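Local coordinates for synaptic vesicle glycoprotein 2C (Homo sapiens, PDB 4JRA) that is a synaptic vesicle glycoprotein whose luminal domain, probably a pentapeptide-repeat beta-helix, is seen here bound to another protein, at residues D76-S81 with N96-D101; I100-D105 with K120-F125; G62-V67 with C82-V87. One frame throughout, in Å; residues are numbered along the deposited sequence.

Contact 1 (D76-S81 with N96-D101); sequences DSVFKS and NCTFID
F79 lays one side of its ring over that of F99, and this aromatic pair is the heart of the contact. The stack is offset, with centroids 4.5 Å apart and planes 19° from parallel. F99 CE2 sits over the rim of the F79 ring, 3.4 Å from F79 CD1. F79 and F99 share a face of the sheet, and like first torsions (chi1 -65° in F79) turn their rings the same way, side by side. C97 SG approaches F79 at the ring edge, 3.9 Å from CE1. The backbone of F79 is held at both ends: its N donates to T98 O, and its O accepts from I100 N at 2.6 Å, with the N-H pointing almost straight at it. I100 O then takes the amide of S81 at 2.8 Å, so I100 is tied twice to the neighbouring chain run. Its side chain leaves on the other face, alongside the CG of K80. On that face too, T98 OG1 lies against both methyls of V78, 3.3 Å from CG1. At the start, D76 lies next to N96 and points the same way, its OD1 3.2 Å from N96 CB. The Y59 ring meets F79 from beyond, and F74 meets it edge-to-face. In-register parallel strands with stacked inward phenylalanines fit the right-handed quadrilateral beta-helix of pentapeptide-repeat proteins.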
# COMPACT_ATOMS: atom_id res chain seq x y z
N ASP D 76 -8.83 33.11 1.85
CA ASP D 76 -7.37 33.17 2.03
C ASP D 76 -6.88 32.60 3.36
O ASP D 76 -6.13 33.27 4.09
CB ASP D 76 -6.89 34.62 1.91
CG ASP D 76 -7.14 35.21 0.54
OD1 ASP D 76 -6.77 34.55 -0.45
OD2 ASP D 76 -7.70 36.33 0.47
N SER D 77 -7.30 31.38 3.69
CA SER D 77 -7.05 30.83 5.01
C SER D 77 -6.46 29.44 4.88
O SER D 77 -6.40 28.91 3.80
CB SER D 77 -8.34 30.77 5.82
OG SER D 77 -8.65 32.02 6.41
N VAL D 78 -6.04 28.85 5.99
CA VAL D 78 -5.45 27.52 5.98
C VAL D 78 -6.10 26.69 7.09
O VAL D 78 -6.24 27.17 8.21
CB VAL D 78 -3.95 27.61 6.21
CG1 VAL D 78 -3.32 26.22 6.22
CG2 VAL D 78 -3.33 28.48 5.13
N PHE D 79 -6.52 25.47 6.77
CA PHE D 79 -7.14 24.56 7.74
C PHE D 79 -6.27 23.32 7.93
O PHE D 79 -6.12 22.56 7.01
CB PHE D 79 -8.52 24.14 7.25
CG PHE D 79 -9.51 25.28 7.15
CD1 PHE D 79 -9.45 26.18 6.11
CD2 PHE D 79 -10.51 25.42 8.09
CE1 PHE D 79 -10.35 27.21 6.02
CE2 PHE D 79 -11.41 26.45 8.00
CZ PHE D 79 -11.33 27.35 6.96
N LYS D 80 -5.74 23.09 9.13
CA LYS D 80 -4.82 21.98 9.37
C LYS D 80 -5.28 20.97 10.45
O LYS D 80 -5.40 21.33 11.62
CB LYS D 80 -3.47 22.53 9.80
CG LYS D 80 -2.82 23.42 8.78
CD LYS D 80 -1.37 23.66 9.16
CE LYS D 80 -0.74 24.75 8.32
NZ LYS D 80 0.74 24.76 8.49
N SER D 81 -5.48 19.72 10.05
CA SER D 81 -5.82 18.65 10.99
C SER D 81 -7.13 18.93 11.72
O SER D 81 -7.33 18.57 12.89
CB SER D 81 -4.68 18.41 11.97
OG SER D 81 -3.66 17.64 11.37
N ASN D 96 -10.06 30.49 -1.86
CA ASN D 96 -8.61 30.55 -1.78
C ASN D 96 -8.12 29.95 -0.47
O ASN D 96 -7.26 30.54 0.20
CB ASN D 96 -8.13 32.00 -1.91
CG ASN D 96 -9.01 32.84 -2.83
OD1 ASN D 96 -10.03 33.38 -2.40
ND2 ASN D 96 -8.63 32.96 -4.09
N CYS D 97 -8.68 28.79 -0.09
CA CYS D 97 -8.37 28.13 1.20
C CYS D 97 -7.59 26.84 0.94
O CYS D 97 -7.89 26.12 0.00
CB CYS D 97 -9.63 27.80 2.00
SG CYS D 97 -10.53 29.19 2.66
N THR D 98 -6.58 26.57 1.75
CA THR D 98 -5.90 25.30 1.68
C THR D 98 -6.39 24.48 2.86
O THR D 98 -6.43 24.96 3.98
CB THR D 98 -4.35 25.44 1.71
OG1 THR D 98 -3.93 25.96 2.95
CG2 THR D 98 -3.86 26.36 0.62
N PHE D 99 -6.81 23.25 2.60
CA PHE D 99 -7.20 22.35 3.66
C PHE D 99 -6.13 21.28 3.75
O PHE D 99 -5.77 20.69 2.74
CB PHE D 99 -8.56 21.74 3.36
CG PHE D 99 -9.70 22.72 3.45
CD1 PHE D 99 -10.09 23.44 2.34
CD2 PHE D 99 -10.38 22.91 4.63
CE1 PHE D 99 -11.15 24.35 2.42
CE2 PHE D 99 -11.43 23.80 4.71
CZ PHE D 99 -11.81 24.53 3.60
N ILE D 100 -5.60 21.03 4.94
CA ILE D 100 -4.57 20.01 5.11
C ILE D 100 -4.95 19.00 6.19
O ILE D 100 -5.26 19.37 7.31
CB ILE D 100 -3.23 20.64 5.49
CG1 ILE D 100 -2.82 21.67 4.44
CG2 ILE D 100 -2.16 19.55 5.65
CD1 ILE D 100 -1.50 22.35 4.74
N ASP D 101 -4.91 17.73 5.82
CA ASP D 101 -5.10 16.65 6.77
C ASP D 101 -6.48 16.71 7.45
O ASP D 101 -6.66 16.16 8.56
CB ASP D 101 -3.97 16.66 7.81
CG ASP D 101 -2.60 16.33 7.21
OD1 ASP D 101 -2.54 15.89 6.04
OD2 ASP D 101 -1.57 16.50 7.90

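Contact 2 (I100-D105 with K120-F125); sequences IDTVFD and KNCSFF
F104 and F125 make the tight end of this contact, joined through the backbone by F125 N donating to F104 O at 2.7 Å. The F104 ring lies offset against that of F124, centroids 4.6 Å apart and planes at 22°, with F104 CD1 3.6 Å from F124 CZ. The F84 ring meets F104 on its far side. On the other face V103 CG1 packs 3.5 Å from F125 CD2; with CG1 anti to the backbone N (chi1 179°), that methyl is carried to the phenyl. D105 brings OD2 in at the edge of the same ring, the carboxylate plane turned 81° from it. Mid-contact, S123 N reaches T102 O in a bent bond. At the far end D101 N to K120 O is straight, and the looseness lies in the side chains: I100 and K120 stay distant, K120 leading away. D101 OD1 rests 3.2 Å from N121 CB, while N121 ND2 bonds an aromatic side chain of another protein's chain. The backbone of C122, S123 and F124 pairs antiparallel with a strand of that chain, and a basic side chain there makes a cation-pi contact with F125. Thus the inward face is held by stacked hydrocarbon, while the edge strand offers backbone polar groups and an aromatic ring to a protein partner.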
# COMPACT_ATOMS: atom_id res chain seq x y z
N ILE D 100 -5.60 21.03 4.94
CA ILE D 100 -4.57 20.01 5.11
C ILE D 100 -4.95 19.00 6.19
O ILE D 100 -5.26 19.37 7.31
CB ILE D 100 -3.23 20.64 5.49
CG1 ILE D 100 -2.82 21.67 4.44
CG2 ILE D 100 -2.16 19.55 5.65
CD1 ILE D 100 -1.50 22.35 4.74
N ASP D 101 -4.91 17.73 5.82
CA ASP D 101 -5.10 16.65 6.77
C ASP D 101 -6.48 16.71 7.45
O ASP D 101 -6.66 16.16 8.56
CB ASP D 101 -3.97 16.66 7.81
CG ASP D 101 -2.60 16.33 7.21
OD1 ASP D 101 -2.54 15.89 6.04
OD2 ASP D 101 -1.57 16.50 7.90
N THR D 102 -7.45 17.36 6.80
CA THR D 102 -8.80 17.51 7.38
C THR D 102 -9.83 16.52 6.81
O THR D 102 -9.74 16.05 5.69
CB THR D 102 -9.35 18.96 7.29
OG1 THR D 102 -10.04 19.17 6.05
CG2 THR D 102 -8.25 19.98 7.42
N VAL D 103 -10.81 16.19 7.64
CA VAL D 103 -11.89 15.28 7.29
C VAL D 103 -13.21 16.06 7.13
O VAL D 103 -13.54 16.95 7.91
CB VAL D 103 -12.03 14.22 8.39
CG1 VAL D 103 -13.17 13.25 8.08
CG2 VAL D 103 -10.71 13.47 8.54
N PHE D 104 -13.95 15.71 6.08
CA PHE D 104 -15.32 16.19 5.86
C PHE D 104 -16.23 14.99 5.99
O PHE D 104 -16.23 14.12 5.11
CB PHE D 104 -15.42 16.80 4.46
CG PHE D 104 -14.38 17.85 4.20
CD1 PHE D 104 -13.13 17.50 3.72
CD2 PHE D 104 -14.63 19.18 4.47
CE1 PHE D 104 -12.17 18.46 3.50
CE2 PHE D 104 -13.66 20.14 4.24
CZ PHE D 104 -12.43 19.77 3.76
N ASP D 105 -16.97 14.92 7.09
CA ASP D 105 -17.75 13.74 7.43
C ASP D 105 -19.23 14.08 7.61
O ASP D 105 -19.59 14.77 8.55
CB ASP D 105 -17.19 13.13 8.72
CG ASP D 105 -17.85 11.83 9.10
OD1 ASP D 105 -19.09 11.80 9.20
OD2 ASP D 105 -17.14 10.84 9.30
N LYS D 120 -5.26 18.61 0.43
CA LYS D 120 -3.95 18.00 0.60
C LYS D 120 -4.09 16.96 1.71
O LYS D 120 -4.14 17.30 2.88
CB LYS D 120 -2.94 19.06 1.00
CG LYS D 120 -1.48 18.64 0.99
CD LYS D 120 -0.88 18.54 -0.43
CE LYS D 120 -1.01 19.81 -1.29
NZ LYS D 120 -0.52 19.60 -2.69
N ASN D 121 -4.19 15.69 1.32
CA ASN D 121 -4.38 14.61 2.27
C ASN D 121 -5.73 14.71 3.05
O ASN D 121 -5.78 14.45 4.25
CB ASN D 121 -3.17 14.54 3.24
CG ASN D 121 -1.82 14.48 2.52
OD1 ASN D 121 -0.87 15.15 2.89
ND2 ASN D 121 -1.74 13.65 1.50
N CYS D 122 -6.81 15.05 2.34
CA CYS D 122 -8.14 15.29 2.96
C CYS D 122 -9.15 14.19 2.71
O CYS D 122 -9.45 13.87 1.57
CB CYS D 122 -8.77 16.56 2.42
SG CYS D 122 -7.94 17.98 2.96
N SER D 123 -9.75 13.67 3.78
CA SER D 123 -10.63 12.52 3.67
C SER D 123 -12.06 12.98 3.55
O SER D 123 -12.48 13.89 4.24
CB SER D 123 -10.49 11.62 4.88
OG SER D 123 -9.17 11.12 5.00
N PHE D 124 -12.81 12.35 2.65
CA PHE D 124 -14.18 12.76 2.37
C PHE D 124 -15.15 11.64 2.69
O PHE D 124 -15.19 10.62 2.00
CB PHE D 124 -14.31 13.19 0.91
CG PHE D 124 -13.83 14.60 0.64
CD1 PHE D 124 -12.48 14.87 0.47
CD2 PHE D 124 -14.72 15.65 0.53
CE1 PHE D 124 -12.05 16.15 0.23
CE2 PHE D 124 -14.29 16.92 0.28
CZ PHE D 124 -12.96 17.17 0.13
N PHE D 125 -15.92 11.84 3.76
CA PHE D 125 -16.93 10.88 4.18
C PHE D 125 -18.31 11.47 3.92
O PHE D 125 -18.49 12.69 3.92
CB PHE D 125 -16.69 10.51 5.63
CG PHE D 125 -15.31 9.98 5.89
CD1 PHE D 125 -14.66 9.21 4.94
CD2 PHE D 125 -14.65 10.24 7.07
CE1 PHE D 125 -13.39 8.72 5.18
CE2 PHE D 125 -13.38 9.75 7.30
CZ PHE D 125 -12.76 8.99 6.36

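Contact 3 (G62-V67 with C82-V87); sequences GRFIGV and CTFEDV
The backbones of G62-V67 and C82-V87 run parallel and in register, strand axes 4.8 Å apart and 8° off one another, with F64 at the middle: its N reaches T83 O at 2.7 Å in a nearly straight bond, and its O takes E85 N. T83 N to G62 O and G66 N to E85 O complete the ladder. F64 and F84 point the same way and stack offset, centroids 4.7 Å apart and planes at 15°, CD1 of F64 lying over one face of F84. T83 O sits at the F64 ring edge. On the opposite face R63, bent at chi2 and chi3, folds its guanidinium over T83 OG1, 3.0 Å from NH2; the hydroxyl is above the plane, so the angle is poor for a hydrogen bond. I65 CG1 runs alongside E85 CB at 3.9 Å. At the turn G66 has phi +85°, where a side chain would jam against the preceding carbonyl. Beyond it V87 CG1 tucks against F64 O at 3.5 Å. Backbone hydrogen bonds, of which F64 N to T83 O is nearly straight, and ring stacking therefore fix the interior, whereas R63 only lays its guanidinium against the threonine hydroxyl, its NH2 having a weak hydrogen bond to N61 OD1.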
# COMPACT_ATOMS: atom_id res chain seq x y z
N GLY D 62 -8.94 22.23 14.65
CA GLY D 62 -10.21 22.75 15.10
C GLY D 62 -11.30 21.79 14.69
O GLY D 62 -11.21 21.17 13.63
N ARG D 63 -12.33 21.69 15.52
CA ARG D 63 -13.47 20.82 15.25
C ARG D 63 -14.68 21.65 14.86
O ARG D 63 -15.01 22.61 15.55
CB ARG D 63 -13.80 20.03 16.53
CG ARG D 63 -13.34 18.57 16.55
CD ARG D 63 -11.91 18.38 17.04
NE ARG D 63 -10.95 18.42 15.93
CZ ARG D 63 -9.81 17.72 15.87
NH1 ARG D 63 -9.47 16.89 16.85
NH2 ARG D 63 -9.02 17.84 14.81
N PHE D 64 -15.34 21.29 13.76
CA PHE D 64 -16.67 21.82 13.46
C PHE D 64 -17.68 20.67 13.47
O PHE D 64 -17.80 19.93 12.50
CB PHE D 64 -16.68 22.52 12.10
CG PHE D 64 -15.69 23.65 11.99
CD1 PHE D 64 -14.36 23.39 11.67
CD2 PHE D 64 -16.07 24.96 12.20
CE1 PHE D 64 -13.44 24.43 11.57
CE2 PHE D 64 -15.15 25.99 12.10
CZ PHE D 64 -13.83 25.72 11.78
N ILE D 65 -18.41 20.52 14.57
CA ILE D 65 -19.22 19.34 14.80
C ILE D 65 -20.69 19.67 15.12
O ILE D 65 -21.01 20.17 16.20
CB ILE D 65 -18.60 18.50 15.94
CG1 ILE D 65 -17.24 17.95 15.47
CG2 ILE D 65 -19.53 17.38 16.38
CD1 ILE D 65 -16.51 17.07 16.49
N GLY D 66 -21.57 19.39 14.17
CA GLY D 66 -22.99 19.66 14.35
C GLY D 66 -23.32 21.09 13.99
O GLY D 66 -24.41 21.59 14.29
N VAL D 67 -22.36 21.74 13.34
CA VAL D 67 -22.40 23.17 13.09
C VAL D 67 -23.33 23.48 11.94
O VAL D 67 -23.44 22.71 11.00
CB VAL D 67 -20.99 23.72 12.75
CG1 VAL D 67 -21.06 25.15 12.23
CG2 VAL D 67 -20.08 23.63 13.96
N CYS D 82 -8.03 19.56 10.99
CA CYS D 82 -9.33 19.92 11.50
C CYS D 82 -10.35 18.83 11.15
O CYS D 82 -10.01 17.86 10.49
CB CYS D 82 -9.74 21.26 10.90
SG CYS D 82 -8.75 22.63 11.52
N THR D 83 -11.58 18.98 11.61
CA THR D 83 -12.62 17.99 11.34
C THR D 83 -13.97 18.68 11.12
O THR D 83 -14.38 19.50 11.93
CB THR D 83 -12.73 16.99 12.51
OG1 THR D 83 -11.52 17.04 13.27
CG2 THR D 83 -12.93 15.58 12.00
N PHE D 84 -14.62 18.35 10.01
CA PHE D 84 -16.00 18.79 9.74
C PHE D 84 -16.93 17.59 9.87
O PHE D 84 -16.76 16.58 9.19
CB PHE D 84 -16.12 19.38 8.33
CG PHE D 84 -15.55 20.77 8.19
CD1 PHE D 84 -14.18 20.97 8.13
CD2 PHE D 84 -16.38 21.87 8.11
CE1 PHE D 84 -13.67 22.24 8.00
CE2 PHE D 84 -15.86 23.14 7.98
CZ PHE D 84 -14.51 23.32 7.93
N GLU D 85 -17.92 17.70 10.76
CA GLU D 85 -18.77 16.55 11.09
C GLU D 85 -20.24 16.93 11.30
O GLU D 85 -20.56 17.76 12.15
CB GLU D 85 -18.22 15.86 12.33
CG GLU D 85 -18.96 14.62 12.76
CD GLU D 85 -18.26 13.92 13.91
OE1 GLU D 85 -18.96 13.52 14.86
OE2 GLU D 85 -17.01 13.79 13.87
N ASP D 86 -21.12 16.30 10.53
CA ASP D 86 -22.56 16.56 10.60
C ASP D 86 -22.88 18.04 10.41
O ASP D 86 -23.54 18.64 11.26
CB ASP D 86 -23.13 16.09 11.94
CG ASP D 86 -22.75 14.66 12.26
OD1 ASP D 86 -22.63 13.85 11.31
OD2 ASP D 86 -22.57 14.35 13.46
N VAL D 87 -22.41 18.63 9.32
CA VAL D 87 -22.53 20.08 9.13
C VAL D 87 -23.50 20.46 8.02
O VAL D 87 -23.84 19.66 7.15
CB VAL D 87 -21.15 20.77 8.85
CG1 VAL D 87 -20.15 20.45 9.97
CG2 VAL D 87 -20.61 20.38 7.49

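How the contacts relate
Following the chain from the N terminus, 62-67 comes first and is met by 82-87, closing contact 3 over one turn. Before that loop shuts, 76-81 has already passed; it finds its partner only at 96-101, so contact 1 crosses contact 3. The chain then runs straight on: I100 and D101 end contact 1 and open contact 2, which closes when 120-125 arrives, after contact 3 is complete. Strands 103-105 and 122-125 of contact 2 share a parallel sheet with contact 3, where D105 N to F84 O and V103 O to F84 N are probable hydrogen bonds; its first residues, I100 and K120, still belong to contact 1's sheet. The sheets join at the corners where S81 leads into C82 and D101 into T102.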